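Local coordinates for Cg3027-pa (Drosophila melanogaster, PDB 2VHH), which probably hydrolyses N-carbamoyl-beta-alanine and its 2-methyl homologue to the free beta-amino acid, ammonium and carbon dioxide in pyrimidine breakdown, at residues C[274-286]-C[343-357]. Residues are numbered along the deposited sequence; the frame is centred on the assembly and turned at random.
Sequences RNAAIANSYFTVP and LDLNLCRQVKDFWGF
The Schellman turn between helix 266-280 and strand 283-295 packs, through Ser281 and Phe283, on the strand-to-helix corner and the helix of 343-357. Ser281, the first residue to leave helical geometry, with positive phi, directs its CB toward helix 347-355: Ser281 CB lies 3.7 Å from Lys352 CG, and OG lies close to Val351 CG1. Ser281 O lies 3.5 Å from Cys348 CB. Two residues on, at the start of strand 283-295, Phe283 reaches the corner where strand 337-344 ends. The CD1 methyl of Leu343 sits over one face of the Phe283 ring, a CH-pi contact 4.0 Å from the ring centroid and 21° off the normal. With CG between the backbone N and the carbonyl carbon (chi1 61°), Leu343 brings CB and both methyls against the Phe283 ring. Asp344 O lies at the ring edge, near its plane, while Cys348 SG approaches obliquely, 3.8 Å from Phe283 CD1, as a sulfur-aromatic contact. In the carbon-nitrogen hydrolase fold, a sandwich of two beta-sheets between helices, strands 283-295 and 337-344 belong to different sheets, so the Phe283-Leu343 pair bridges them. At the far end of helix 347-355, beyond Gly356, the Phe357 ring turns its edge to the last helical turn of 266-280: Ile278 O lies in the ring plane, 3.4 Å from Phe357 CD1, and Ile278 CG2 meets Phe357 CE1 at 4.0 Å. Trp355 CB lies over the centre of one face of this ring. Phe357 also meets the ring of His238 of a second subunit, and Lys352 NZ forms a salt bridge with Glu176 of a third.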
# COMPACT_ATOMS: atom_id res chain seq x y z
N ARG C 274 -9.00 28.11 -23.56
CA ARG C 274 -10.41 28.24 -23.21
C ARG C 274 -10.84 27.14 -22.24
O ARG C 274 -11.51 27.43 -21.24
CB ARG C 274 -11.26 28.15 -24.46
CG ARG C 274 -12.75 28.29 -24.20
CD ARG C 274 -13.21 29.71 -24.39
NE ARG C 274 -14.65 29.80 -24.21
CZ ARG C 274 -15.55 29.61 -25.17
NH1 ARG C 274 -15.15 29.32 -26.40
NH2 ARG C 274 -16.84 29.69 -24.90
N ASN C 275 -10.46 25.90 -22.55
CA ASN C 275 -10.78 24.74 -21.70
C ASN C 275 -10.16 24.87 -20.32
O ASN C 275 -10.80 24.59 -19.32
CB ASN C 275 -10.34 23.43 -22.39
CG ASN C 275 -10.89 22.16 -21.70
OD1 ASN C 275 -11.00 22.08 -20.49
ND2 ASN C 275 -11.20 21.17 -22.50
N ALA C 276 -8.91 25.28 -20.28
CA ALA C 276 -8.20 25.44 -19.04
C ALA C 276 -8.94 26.37 -18.08
O ALA C 276 -9.05 26.08 -16.88
CB ALA C 276 -6.84 25.99 -19.32
N ALA C 277 -9.45 27.48 -18.61
CA ALA C 277 -10.24 28.45 -17.86
C ALA C 277 -11.46 27.80 -17.24
O ALA C 277 -11.76 28.03 -16.07
CB ALA C 277 -10.65 29.61 -18.75
N ILE C 278 -12.18 27.02 -18.05
CA ILE C 278 -13.38 26.30 -17.61
C ILE C 278 -13.06 25.27 -16.52
O ILE C 278 -13.63 25.31 -15.43
CB ILE C 278 -14.08 25.60 -18.81
CG1 ILE C 278 -14.67 26.64 -19.75
CG2 ILE C 278 -15.17 24.62 -18.33
CD1 ILE C 278 -14.87 26.14 -21.16
N ALA C 279 -12.15 24.35 -16.83
CA ALA C 279 -11.85 23.23 -15.95
C ALA C 279 -11.35 23.69 -14.58
O ALA C 279 -11.72 23.13 -13.55
CB ALA C 279 -10.83 22.30 -16.62
N ASN C 280 -10.53 24.74 -14.59
CA ASN C 280 -9.85 25.19 -13.39
C ASN C 280 -10.46 26.41 -12.74
O ASN C 280 -9.95 26.90 -11.73
CB ASN C 280 -8.40 25.47 -13.70
CG ASN C 280 -7.67 24.23 -14.11
OD1 ASN C 280 -7.31 23.41 -13.26
ND2 ASN C 280 -7.44 24.09 -15.41
N SER C 281 -11.56 26.89 -13.32
CA SER C 281 -12.29 28.05 -12.82
C SER C 281 -11.39 29.24 -12.46
O SER C 281 -11.45 29.79 -11.35
CB SER C 281 -13.24 27.62 -11.70
OG SER C 281 -14.27 26.85 -12.30
N TYR C 282 -10.55 29.62 -13.41
CA TYR C 282 -9.77 30.83 -13.32
C TYR C 282 -9.74 31.51 -14.67
O TYR C 282 -10.30 31.00 -15.64
CB TYR C 282 -8.35 30.56 -12.78
CG TYR C 282 -7.50 29.54 -13.51
CD1 TYR C 282 -6.60 28.74 -12.80
CD2 TYR C 282 -7.58 29.36 -14.89
CE1 TYR C 282 -5.80 27.79 -13.44
CE2 TYR C 282 -6.80 28.41 -15.54
CZ TYR C 282 -5.91 27.63 -14.81
OH TYR C 282 -5.12 26.70 -15.45
N PHE C 283 -9.08 32.67 -14.74
CA PHE C 283 -8.93 33.41 -15.98
C PHE C 283 -7.72 32.94 -16.75
O PHE C 283 -6.71 32.59 -16.17
CB PHE C 283 -8.84 34.90 -15.71
CG PHE C 283 -10.14 35.53 -15.30
CD1 PHE C 283 -10.48 35.65 -13.96
CD2 PHE C 283 -11.03 36.00 -16.26
CE1 PHE C 283 -11.69 36.23 -13.58
CE2 PHE C 283 -12.24 36.59 -15.89
CZ PHE C 283 -12.57 36.70 -14.56
N THR C 284 -7.83 32.97 -18.07
CA THR C 284 -6.80 32.48 -18.95
C THR C 284 -6.45 33.58 -19.96
O THR C 284 -7.35 34.23 -20.51
CB THR C 284 -7.33 31.20 -19.62
OG1 THR C 284 -6.69 30.05 -19.04
CG2 THR C 284 -7.13 31.22 -21.11
N VAL C 285 -5.16 33.84 -20.18
CA VAL C 285 -4.74 34.90 -21.12
C VAL C 285 -3.73 34.40 -22.16
O VAL C 285 -2.53 34.59 -22.00
CB VAL C 285 -4.17 36.15 -20.39
CG1 VAL C 285 -4.01 37.33 -21.37
CG2 VAL C 285 -5.05 36.54 -19.19
N PRO C 286 -4.22 33.73 -23.21
CA PRO C 286 -3.35 33.29 -24.29
C PRO C 286 -2.92 34.42 -25.23
O PRO C 286 -3.76 35.03 -25.87
CB PRO C 286 -4.21 32.28 -25.03
CG PRO C 286 -5.61 32.74 -24.78
CD PRO C 286 -5.61 33.30 -23.40
N LEU C 343 -11.67 42.87 -15.28
CA LEU C 343 -12.30 41.69 -14.70
C LEU C 343 -12.44 41.79 -13.18
O LEU C 343 -11.65 42.48 -12.53
CB LEU C 343 -11.54 40.42 -15.12
CG LEU C 343 -10.06 40.24 -14.75
CD1 LEU C 343 -9.94 39.51 -13.43
CD2 LEU C 343 -9.34 39.45 -15.81
N ASP C 344 -13.45 41.13 -12.63
CA ASP C 344 -13.61 41.02 -11.18
C ASP C 344 -13.15 39.64 -10.78
O ASP C 344 -13.78 38.63 -11.12
CB ASP C 344 -15.06 41.26 -10.76
CG ASP C 344 -15.23 41.46 -9.26
OD1 ASP C 344 -14.26 41.28 -8.48
OD2 ASP C 344 -16.36 41.81 -8.85
N LEU C 345 -12.03 39.59 -10.05
CA LEU C 345 -11.40 38.34 -9.68
C LEU C 345 -12.30 37.47 -8.80
O LEU C 345 -12.00 36.30 -8.54
CB LEU C 345 -10.07 38.61 -8.97
CG LEU C 345 -8.87 38.98 -9.84
CD1 LEU C 345 -7.82 39.75 -9.03
CD2 LEU C 345 -8.25 37.74 -10.49
N ASN C 346 -13.42 38.03 -8.36
CA ASN C 346 -14.35 37.31 -7.52
C ASN C 346 -15.16 36.27 -8.27
O ASN C 346 -15.76 35.39 -7.64
CB ASN C 346 -15.27 38.28 -6.78
CG ASN C 346 -14.54 39.04 -5.70
OD1 ASN C 346 -13.37 38.76 -5.42
ND2 ASN C 346 -15.21 40.02 -5.10
N LEU C 347 -15.16 36.34 -9.60
CA LEU C 347 -15.88 35.37 -10.40
C LEU C 347 -15.36 33.95 -10.19
O LEU C 347 -16.12 32.99 -10.28
CB LEU C 347 -15.84 35.72 -11.89
CG LEU C 347 -16.80 34.95 -12.80
CD1 LEU C 347 -18.27 35.27 -12.49
CD2 LEU C 347 -16.50 35.20 -14.27
N CYS C 348 -14.07 33.83 -9.89
CA CYS C 348 -13.44 32.53 -9.72
C CYS C 348 -14.10 31.71 -8.63
O CYS C 348 -14.53 30.58 -8.88
CB CYS C 348 -11.95 32.68 -9.47
SG CYS C 348 -11.15 33.58 -10.81
N ARG C 349 -14.21 32.27 -7.43
CA ARG C 349 -14.84 31.53 -6.33
C ARG C 349 -16.30 31.24 -6.65
O ARG C 349 -16.79 30.15 -6.40
CB ARG C 349 -14.71 32.28 -5.01
CG ARG C 349 -15.46 31.63 -3.89
CD ARG C 349 -15.41 32.46 -2.65
NE ARG C 349 -14.06 32.46 -2.12
CZ ARG C 349 -13.69 33.15 -1.05
NH1 ARG C 349 -14.59 33.90 -0.42
NH2 ARG C 349 -12.43 33.10 -0.63
N GLN C 350 -16.98 32.23 -7.22
CA GLN C 350 -18.41 32.10 -7.54
C GLN C 350 -18.67 30.94 -8.49
O GLN C 350 -19.64 30.20 -8.32
CB GLN C 350 -18.98 33.40 -8.12
CG GLN C 350 -19.11 34.51 -7.10
CD GLN C 350 -19.42 35.85 -7.72
OE1 GLN C 350 -19.92 35.95 -8.84
NE2 GLN C 350 -19.13 36.91 -6.98
N VAL C 351 -17.80 30.78 -9.48
CA VAL C 351 -17.93 29.69 -10.42
C VAL C 351 -17.57 28.36 -9.75
O VAL C 351 -18.22 27.34 -9.98
CB VAL C 351 -17.09 29.93 -11.70
CG1 VAL C 351 -17.13 28.73 -12.61
CG2 VAL C 351 -17.62 31.14 -12.45
N LYS C 352 -16.54 28.38 -8.90
CA LYS C 352 -16.14 27.19 -8.14
C LYS C 352 -17.28 26.67 -7.29
O LYS C 352 -17.57 25.48 -7.31
CB LYS C 352 -14.91 27.45 -7.27
CG LYS C 352 -13.61 27.41 -8.03
CD LYS C 352 -12.42 27.65 -7.12
CE LYS C 352 -11.19 28.01 -7.94
NZ LYS C 352 -10.03 28.27 -7.06
N ASP C 353 -17.93 27.57 -6.55
CA ASP C 353 -19.05 27.21 -5.69
C ASP C 353 -20.27 26.70 -6.45
O ASP C 353 -20.97 25.81 -5.98
CB ASP C 353 -19.44 28.39 -4.81
CG ASP C 353 -18.37 28.71 -3.79
OD1 ASP C 353 -17.40 27.92 -3.68
OD2 ASP C 353 -18.51 29.74 -3.09
N PHE C 354 -20.50 27.26 -7.64
CA PHE C 354 -21.68 26.89 -8.44
C PHE C 354 -21.48 25.59 -9.21
O PHE C 354 -22.28 24.66 -9.09
CB PHE C 354 -22.10 28.04 -9.38
CG PHE C 354 -23.34 27.73 -10.21
CD1 PHE C 354 -24.60 27.69 -9.61
CD2 PHE C 354 -23.24 27.49 -11.58
CE1 PHE C 354 -25.75 27.40 -10.38
CE2 PHE C 354 -24.38 27.20 -12.35
CZ PHE C 354 -25.64 27.16 -11.75
N TRP C 355 -20.41 25.51 -10.01
CA TRP C 355 -20.18 24.33 -10.84
C TRP C 355 -19.59 23.13 -10.09
O TRP C 355 -19.88 21.99 -10.43
CB TRP C 355 -19.33 24.70 -12.06
CG TRP C 355 -20.13 25.20 -13.26
CD1 TRP C 355 -21.45 24.98 -13.51
CD2 TRP C 355 -19.63 25.95 -14.37
NE1 TRP C 355 -21.81 25.57 -14.70
CE2 TRP C 355 -20.71 26.16 -15.25
CE3 TRP C 355 -18.37 26.46 -14.71
CZ2 TRP C 355 -20.57 26.88 -16.44
CZ3 TRP C 355 -18.24 27.19 -15.90
CH2 TRP C 355 -19.33 27.38 -16.75
N GLY C 356 -18.79 23.40 -9.07
CA GLY C 356 -18.29 22.35 -8.19
C GLY C 356 -17.20 21.48 -8.78
O GLY C 356 -17.07 20.32 -8.41
N PHE C 357 -16.40 22.04 -9.69
CA PHE C 357 -15.34 21.26 -10.32
C PHE C 357 -14.22 20.87 -9.35
O PHE C 357 -13.71 19.75 -9.41
CB PHE C 357 -14.75 22.00 -11.52
CG PHE C 357 -15.69 22.15 -12.69
CD1 PHE C 357 -15.42 23.07 -13.68
CD2 PHE C 357 -16.85 21.38 -12.79
CE1 PHE C 357 -16.28 23.22 -14.77
CE2 PHE C 357 -17.72 21.53 -13.86
CZ PHE C 357 -17.43 22.45 -14.86